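Local coordinates for general Secretion Pathway Protein (PDB 4G54) that probably binds peptidoglycan as a periplasmic part of the EpsAB fusion protein of the Vibrio vulnificus type II secretion system, at residues Q66-W69 and Q70-Q73. Residues are numbered along the deposited sequence; the frame is centred on the assembly and turned at random.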
loop_
_atom_site.group_PDB
_atom_site.type_symbol
_atom_site.label_atom_id
_atom_site.label_comp_id
_atom_site.label_asym_id
_atom_site.label_seq_id
_atom_site.Cartn_x
_atom_site.Cartn_y
_atom_site.Cartn_z
ATOM N N GLN A 66 -8.396 -8.481 -8.491
ATOM C CA GLN A 66 -9.522 -7.887 -9.289
ATOM C C GLN A 66 -10.449 -7.222 -8.331
ATOM O O GLN A 66 -10.914 -7.894 -7.332
ATOM C CB GLN A 66 -10.272 -9.026 -9.974
ATOM C CG GLN A 66 -9.594 -9.469 -11.150
ATOM C CD GLN A 66 -9.756 -8.528 -12.313
ATOM O OE1 GLN A 66 -10.830 -7.895 -12.552
ATOM N NE2 GLN A 66 -8.697 -8.447 -13.076
ATOM N N LEU A 67 -10.730 -5.930 -8.564
ATOM C CA LEU A 67 -11.594 -5.121 -7.650
ATOM C C LEU A 67 -12.792 -4.659 -8.436
ATOM O O LEU A 67 -12.681 -4.501 -9.669
ATOM C CB LEU A 67 -10.915 -3.864 -7.117
ATOM C CG LEU A 67 -10.032 -4.014 -5.884
ATOM C CD1 LEU A 67 -9.186 -5.232 -5.915
ATOM C CD2 LEU A 67 -9.214 -2.762 -5.552
ATOM N N ASN A 68 -13.865 -4.329 -7.722
ATOM C CA ASN A 68 -14.975 -3.549 -8.360
ATOM C C ASN A 68 -14.799 -2.094 -7.922
ATOM O O ASN A 68 -13.837 -1.713 -7.170
ATOM C CB ASN A 68 -16.334 -4.140 -8.045
ATOM C CG ASN A 68 -16.625 -4.184 -6.538
ATOM O OD1 ASN A 68 -16.351 -3.203 -5.848
ATOM N ND2 ASN A 68 -17.152 -5.295 -6.022
ATOM N N TRP A 69 -15.655 -1.189 -8.406
ATOM C CA TRP A 69 -15.496 0.218 -8.134
ATOM C C TRP A 69 -15.748 0.568 -6.682
ATOM O O TRP A 69 -15.069 1.472 -6.145
ATOM C CB TRP A 69 -16.529 0.974 -9.054
ATOM C CG TRP A 69 -16.709 2.396 -8.776
ATOM C CD1 TRP A 69 -17.924 3.018 -8.606
ATOM C CD2 TRP A 69 -15.708 3.483 -8.718
ATOM N NE1 TRP A 69 -17.767 4.382 -8.446
ATOM C CE2 TRP A 69 -16.432 4.701 -8.506
ATOM C CE3 TRP A 69 -14.306 3.537 -8.827
ATOM C CZ2 TRP A 69 -15.802 5.953 -8.380
ATOM C CZ3 TRP A 69 -13.680 4.785 -8.707
ATOM C CH2 TRP A 69 -14.424 5.970 -8.518
ATOM N N GLN A 70 -16.710 -0.125 -6.044
ATOM C CA GLN A 70 -16.982 0.064 -4.596
ATOM C C GLN A 70 -15.668 -0.258 -3.850
ATOM O O GLN A 70 -15.197 0.536 -3.014
ATOM C CB GLN A 70 -18.145 -0.840 -4.122
ATOM C CG GLN A 70 -18.304 -0.770 -2.608
ATOM C CD GLN A 70 -18.966 0.504 -2.027
ATOM O OE1 GLN A 70 -19.158 1.548 -2.715
ATOM N NE2 GLN A 70 -19.313 0.428 -0.706
ATOM N N GLU A 71 -15.020 -1.363 -4.218
ATOM C CA GLU A 71 -13.780 -1.772 -3.513
ATOM C C GLU A 71 -12.634 -0.786 -3.799
ATOM O O GLU A 71 -11.880 -0.425 -2.861
ATOM C CB GLU A 71 -13.389 -3.199 -3.884
ATOM C CG GLU A 71 -14.327 -4.240 -3.341
ATOM C CD GLU A 71 -14.205 -5.616 -4.002
ATOM O OE1 GLU A 71 -13.714 -5.751 -5.149
ATOM O OE2 GLU A 71 -14.631 -6.604 -3.333
ATOM N N LEU A 72 -12.521 -0.282 -5.027
ATOM C CA LEU A 72 -11.438 0.580 -5.368
ATOM C C LEU A 72 -11.568 1.850 -4.518
ATOM O O LEU A 72 -10.590 2.376 -3.989
ATOM C CB LEU A 72 -11.549 0.926 -6.877
ATOM C CG LEU A 72 -10.336 1.747 -7.364
ATOM C CD1 LEU A 72 -9.123 0.783 -7.359
ATOM C CD2 LEU A 72 -10.546 2.247 -8.770
ATOM N N GLN A 73 -12.777 2.326 -4.315
ATOM C CA GLN A 73 -12.962 3.534 -3.507
ATOM C C GLN A 73 -12.496 3.384 -2.087
ATOM O O GLN A 73 -12.196 4.444 -1.464
ATOM C CB GLN A 73 -14.456 3.930 -3.465
ATOM C CG GLN A 73 -14.899 4.525 -4.805
ATOM C CD GLN A 73 -16.426 4.680 -4.828
ATOM O OE1 GLN A 73 -17.200 3.852 -5.425
ATOM N NE2 GLN A 73 -16.878 5.718 -4.154
HETATM O O HOH W 1 -14.024 -8.027 -6.620
#
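One face of the Trp-69 indole is covered by the side chain of Gln-73, one turn on, the broad ring letting Gln-73 CG lie 3.8 Å from the centroid of its six-membered ring, 5° off the normal, a CH-pi contact. In the ring plane, Leu-72 CD2 meets the edge at Trp-69 CE3, 4.0 Å away. Trp-69 is the first residue of helix 69-73, whose N-terminus is closed by a capping box between Asn-68, at the N-cap, and Glu-71. Asparagine suits the N-cap because its short amide can turn back on the helix: with CG between the backbone N and the carbonyl carbon (chi1 59°), Asn-68 OD1 accepts from Glu-71 N at 2.8 Å. Glutamate is long enough to return: Glu-71 OE1 takes Asn-68 N at 2.9 Å on the anti side, somewhat out of the carboxylate plane, and amide and carboxylate stack, planes 20° apart. Leucine's branched apolar end suits the side toward the sheet: Leu-67 CD2 touches CD1 of the buried Leu-72 at 4.0 Å, and both pack on Val-126 and Leu-79, while Trp-69 lies against helix 115-121. The turn thus joins edge strand 60-66 to a short helix laid over the sheet. A water donates to Glu-71 OE1 at 2.7 Å and also to Gln-66 O.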